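Side-chain contacts in iota-carrageenase (PDB 1H80), which hydrolyses the internal beta-1,4 linkages of iota-carrageenan, a sulfated galactan of red algal cell walls, with inversion of anomeric configuration: residues Q397-P402 and N450-S455; N434-K437 and N442-S445. All coordinates share one frame; numbering follows the deposited sequence.

How the contacts relate
Following the chain from the N terminus, most of the beta-helix has been built before residues 397-402 arrive, in a short strand paired antiparallel with 364-366. Contact 1 joins this strand to 450-455 and so closes a loop with 47 residues between its two segments. Contact 2 is nested inside that loop: 434-437 and 442-445 flank four residues that include strand 438-439, at one end of a five-stranded parallel sheet. The centres of contact 1 and contact 2 are about 19 Å apart, and the nearest atoms of contact 1 and contact 2 are about 8 Å apart, without touching. They share a neighbouring loop, since Asp372 bonds Tyr451 and touches Ser445.

Contact 1. Residues Q397-P402 and N450-S455; sequences QIYIGP and NYYGMS
Tyr399 projects from strand 399-401 onto the loop 450-455, where its ring edge meets Met454 and its hydroxyl meets the backbone of Tyr451. The strand pairs antiparallel with 364-366, a small pair separate from the strands of the beta-helix that forms the body of this enzyme, and the sulfur pairing is a Met-aromatic contact. The packed part gathers around the buried ring. Met454 SD lies 3.6 Å from Tyr399 CD2, and its direction from the ring centroid is 81° off the normal, which places it at the edge and not over a face. Bent at chi3 (67°), the methionine brings its methyl in obliquely, off the ring plane, with Met454 CE 3.8 Å from Tyr399 CE2. At the tip, Tyr399 OH donates to Tyr451 O at 2.7 Å. The carbonyl oxygen lies in the plane of the ring, but the hydroxyl stands 37° out of the carbonyl plane. Gln368 NE2 also bonds this OH, so two partners fix it. Cutting Tyr399 back to an alanine is likely to open a gap beside Met454 and to deprive both Tyr451 O and Gln368 NE2 of this hydroxyl. The outer side is looser: exposed Tyr452 comes no nearer than 4.3 Å, from its CE1 to Tyr399 OH, and its own hydroxyl turns to Gln368, while that of Tyr451 bonds Asp372. Disulfides at Cys449 and Cys457 flank this loop. Its turn is held from within by Met454 N bonding Asn450 O at 3.1 Å, and by an Asx motif in which Asn450 OD1 accepts from Gly453 N at 2.7 Å.

Contact 2. Residues N434-K437 and N442-S445; sequences NSHK and NTES
His436 and Thr443 approach from opposite directions, and the imidazole ends against the threonine methyl. Starting at the histidine, CB is directed toward 442-445, yet His436 CB is still 5.5 Å from Thr443 CG2. With CG placed anti to the carbonyl carbon (chi1 -57°), the ring continues outward and closes the distance: His436 CG stands 4.6 Å from Thr443 CG2. On one branch, His436 ND1 comes to 3.8 Å from Thr443 CG2. On the other, CD2 stays farther off, 4.8 Å from His436 CD2 to Thr443 CG2. His436 CE1 makes the closest approach, 3.5 Å to Thr443 CG2, and the methyl meets the ring obliquely. The two residues are carried by the chain on either side of strand 438-439, which forms one edge, next to 407-409, of a parallel five-stranded sheet consistent with one face of the right-handed beta-helix of this family. Backbone bonds from Lys437 to Ala406 and Val407 fix the incoming limb on that neighbouring part of the sheet. At the tip of the histidine the contact turns polar. A water in the plane of the ring bonds His436 NE2 at 3.0 Å, and the same water donates to Glu444 O at 2.8 Å, a bridge that replaces any direct hydrogen bond across the pair. NE2 has a second partner, Tyr373 O, from the loop that also touches Thr443. On the threonine, OG1 is turned to the backbone N of Asp440 (chi1 -52°), which puts CG2 anti to the threonine's own N and facing the imidazole. Asp440 OD1 in turn accepts from Asn442 N, the bond of an Asx turn.

Contact 1. Residues Q397-P402 and N450-S455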
loop_
_atom_site.group_PDB
_atom_site.type_symbol
_atom_site.label_atom_id
_atom_site.label_comp_id
_atom_site.label_asym_id
_atom_site.label_seq_id
_atom_site.Cartn_x
_atom_site.Cartn_y
_atom_site.Cartn_z
ATOM N N GLN A 397 0.332 -19.466 3.574
ATOM C CA GLN A 397 0.134 -18.163 2.946
ATOM C C GLN A 397 1.358 -17.271 3.099
ATOM O O GLN A 397 1.563 -16.346 2.313
ATOM C CB GLN A 397 -1.069 -17.440 3.552
ATOM C CG GLN A 397 -2.397 -18.140 3.369
ATOM C CD GLN A 397 -3.563 -17.194 3.575
ATOM O OE1 GLN A 397 -3.585 -16.418 4.530
ATOM N NE2 GLN A 397 -4.543 -17.257 2.679
ATOM N N ILE A 398 2.172 -17.549 4.109
ATOM C CA ILE A 398 3.358 -16.741 4.351
ATOM C C ILE A 398 4.508 -17.539 4.958
ATOM O O ILE A 398 4.305 -18.411 5.802
ATOM C CB ILE A 398 3.019 -15.547 5.292
ATOM C CG1 ILE A 398 4.263 -14.693 5.554
ATOM C CG2 ILE A 398 2.469 -16.068 6.612
ATOM C CD1 ILE A 398 4.786 -13.976 4.342
ATOM N N TYR A 399 5.715 -17.239 4.496
ATOM C CA TYR A 399 6.928 -17.865 5.001
ATOM C C TYR A 399 7.910 -16.743 5.261
ATOM O O TYR A 399 7.780 -15.656 4.694
ATOM C CB TYR A 399 7.542 -18.814 3.970
ATOM C CG TYR A 399 6.716 -20.038 3.697
ATOM C CD1 TYR A 399 5.601 -19.979 2.863
ATOM C CD2 TYR A 399 7.024 -21.252 4.309
ATOM C CE1 TYR A 399 4.811 -21.098 2.647
ATOM C CE2 TYR A 399 6.240 -22.378 4.103
ATOM C CZ TYR A 399 5.136 -22.294 3.273
ATOM O OH TYR A 399 4.344 -23.398 3.074
ATOM N N ILE A 400 8.878 -16.993 6.133
ATOM C CA ILE A 400 9.902 -16.003 6.417
ATOM C C ILE A 400 11.217 -16.666 6.054
ATOM O O ILE A 400 11.488 -17.798 6.465
ATOM C CB ILE A 400 9.930 -15.588 7.904
ATOM C CG1 ILE A 400 8.593 -14.955 8.297
ATOM C CG2 ILE A 400 11.075 -14.607 8.145
ATOM C CD1 ILE A 400 8.538 -14.475 9.736
ATOM N N GLY A 401 12.029 -15.969 5.271
ATOM C CA GLY A 401 13.296 -16.533 4.862
ATOM C C GLY A 401 14.148 -15.547 4.096
ATOM O O GLY A 401 13.844 -14.352 4.056
ATOM N N PRO A 402 15.221 -16.026 3.456
ATOM C CA PRO A 402 16.133 -15.183 2.683
ATOM C C PRO A 402 15.490 -14.468 1.501
ATOM O O PRO A 402 14.506 -14.940 0.925
ATOM C CB PRO A 402 17.212 -16.162 2.221
ATOM C CG PRO A 402 17.159 -17.262 3.244
ATOM C CD PRO A 402 15.686 -17.424 3.476
ATOM N N ASN A 450 10.302 -27.843 2.401
ATOM C CA ASN A 450 9.256 -28.683 2.964
ATOM C C ASN A 450 8.155 -27.699 3.334
ATOM O O ASN A 450 8.159 -27.133 4.426
ATOM C CB ASN A 450 9.769 -29.393 4.216
ATOM C CG ASN A 450 8.797 -30.429 4.736
ATOM O OD1 ASN A 450 7.579 -30.282 4.598
ATOM N ND2 ASN A 450 9.327 -31.480 5.355
ATOM N N TYR A 451 7.220 -27.493 2.411
ATOM C CA TYR A 451 6.131 -26.535 2.600
ATOM C C TYR A 451 5.442 -26.511 3.953
ATOM O O TYR A 451 5.230 -25.443 4.525
ATOM C CB TYR A 451 5.067 -26.725 1.518
ATOM C CG TYR A 451 5.490 -26.315 0.125
ATOM C CD1 TYR A 451 6.806 -25.949 -0.159
ATOM C CD2 TYR A 451 4.570 -26.319 -0.922
ATOM C CE1 TYR A 451 7.196 -25.602 -1.454
ATOM C CE2 TYR A 451 4.945 -25.977 -2.213
ATOM C CZ TYR A 451 6.258 -25.620 -2.475
ATOM O OH TYR A 451 6.624 -25.294 -3.761
ATOM N N TYR A 452 5.089 -27.678 4.478
ATOM C CA TYR A 452 4.385 -27.712 5.750
ATOM C C TYR A 452 5.134 -28.356 6.905
ATOM O O TYR A 452 4.680 -28.293 8.048
ATOM C CB TYR A 452 3.034 -28.398 5.548
ATOM C CG TYR A 452 2.186 -27.683 4.523
ATOM C CD1 TYR A 452 1.595 -26.453 4.817
ATOM C CD2 TYR A 452 2.028 -28.199 3.238
ATOM C CE1 TYR A 452 0.871 -25.752 3.851
ATOM C CE2 TYR A 452 1.309 -27.507 2.267
ATOM C CZ TYR A 452 0.736 -26.286 2.580
ATOM O OH TYR A 452 0.038 -25.592 1.618
ATOM N N GLY A 453 6.285 -28.953 6.615
ATOM C CA GLY A 453 7.054 -29.604 7.661
ATOM C C GLY A 453 8.332 -28.891 8.057
ATOM O O GLY A 453 9.019 -29.315 8.988
ATOM N N MET A 454 8.662 -27.807 7.364
ATOM C CA MET A 454 9.877 -27.067 7.681
ATOM C C MET A 454 9.820 -26.481 9.085
ATOM O O MET A 454 8.770 -26.473 9.730
ATOM C CB MET A 454 10.096 -25.934 6.677
ATOM C CG MET A 454 8.984 -24.907 6.665
ATOM S SD MET A 454 9.494 -23.409 5.799
ATOM C CE MET A 454 9.640 -24.023 4.149
ATOM N N SER A 455 10.962 -25.989 9.549
ATOM C CA SER A 455 11.074 -25.387 10.871
ATOM C C SER A 455 9.996 -24.336 11.108
ATOM O O SER A 455 9.633 -23.589 10.199
ATOM C CB SER A 455 12.444 -24.727 11.032
ATOM O OG SER A 455 13.489 -25.655 10.817
#

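Contact 2. Residues N434-K437 and N442-S445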
loop_
_atom_site.group_PDB
_atom_site.type_symbol
_atom_site.label_atom_id
_atom_site.label_comp_id
_atom_site.label_asym_id
_atom_site.label_seq_id
_atom_site.Cartn_x
_atom_site.Cartn_y
_atom_site.Cartn_z
ATOM N N ASN A 434 25.100 -17.654 -6.762
ATOM C CA ASN A 434 24.042 -18.362 -7.458
ATOM C C ASN A 434 22.622 -18.003 -7.056
ATOM O O ASN A 434 21.708 -18.822 -7.158
ATOM C CB ASN A 434 24.271 -19.868 -7.356
ATOM C CG ASN A 434 25.357 -20.328 -8.293
ATOM O OD1 ASN A 434 25.359 -19.949 -9.461
ATOM N ND2 ASN A 434 26.286 -21.141 -7.795
ATOM N N SER A 435 22.440 -16.770 -6.601
ATOM C CA SER A 435 21.114 -16.291 -6.253
ATOM C C SER A 435 20.595 -15.607 -7.521
ATOM O O SER A 435 21.352 -15.399 -8.473
ATOM C CB SER A 435 21.191 -15.300 -5.086
ATOM O OG SER A 435 22.114 -14.269 -5.364
ATOM N N HIS A 436 19.311 -15.270 -7.539
ATOM C CA HIS A 436 18.701 -14.625 -8.700
ATOM C C HIS A 436 18.782 -13.110 -8.629
ATOM O O HIS A 436 18.746 -12.529 -7.547
ATOM C CB HIS A 436 17.221 -14.993 -8.791
ATOM C CG HIS A 436 16.963 -16.464 -8.864
ATOM N ND1 HIS A 436 17.248 -17.213 -9.985
ATOM C CD2 HIS A 436 16.440 -17.322 -7.958
ATOM C CE1 HIS A 436 16.908 -18.473 -9.765
ATOM N NE2 HIS A 436 16.417 -18.564 -8.544
ATOM N N LYS A 437 18.889 -12.471 -9.788
ATOM C CA LYS A 437 18.892 -11.018 -9.831
ATOM C C LYS A 437 17.458 -10.671 -10.216
ATOM O O LYS A 437 16.764 -9.941 -9.506
ATOM C CB LYS A 437 19.862 -10.489 -10.885
ATOM C CG LYS A 437 19.842 -8.969 -10.982
ATOM C CD LYS A 437 20.804 -8.443 -12.033
ATOM C CE LYS A 437 20.718 -6.926 -12.132
ATOM N NZ LYS A 437 21.628 -6.370 -13.175
ATOM N N ASN A 442 10.861 -17.254 -17.297
ATOM C CA ASN A 442 11.832 -18.215 -17.819
ATOM C C ASN A 442 12.703 -18.835 -16.733
ATOM O O ASN A 442 13.402 -19.818 -16.980
ATOM C CB ASN A 442 12.745 -17.554 -18.854
ATOM C CG ASN A 442 12.026 -17.233 -20.147
ATOM O OD1 ASN A 442 11.416 -18.106 -20.763
ATOM N ND2 ASN A 442 12.103 -15.976 -20.570
ATOM N N THR A 443 12.660 -18.267 -15.534
ATOM C CA THR A 443 13.477 -18.768 -14.437
ATOM C C THR A 443 13.120 -20.188 -14.022
ATOM O O THR A 443 11.977 -20.479 -13.682
ATOM C CB THR A 443 13.360 -17.858 -13.208
ATOM O OG1 THR A 443 13.634 -16.507 -13.594
ATOM C CG2 THR A 443 14.358 -18.281 -12.135
ATOM N N GLU A 444 14.111 -21.072 -14.057
ATOM C CA GLU A 444 13.903 -22.456 -13.667
ATOM C C GLU A 444 13.855 -22.564 -12.150
ATOM O O GLU A 444 14.539 -21.824 -11.441
ATOM C CB GLU A 444 15.034 -23.335 -14.206
ATOM C CG GLU A 444 15.032 -24.749 -13.647
ATOM C CD GLU A 444 16.171 -25.590 -14.193
ATOM O OE1 GLU A 444 17.298 -25.060 -14.296
ATOM O OE2 GLU A 444 15.939 -26.778 -14.506
ATOM N N SER A 445 13.040 -23.488 -11.656
ATOM C CA SER A 445 12.908 -23.701 -10.225
ATOM C C SER A 445 12.573 -25.160 -9.949
ATOM O O SER A 445 12.224 -25.910 -10.859
ATOM C CB SER A 445 11.805 -22.806 -9.652
ATOM O OG SER A 445 10.541 -23.140 -10.196
HETATM O O HOH W 1 15.361 -21.321 -8.825
#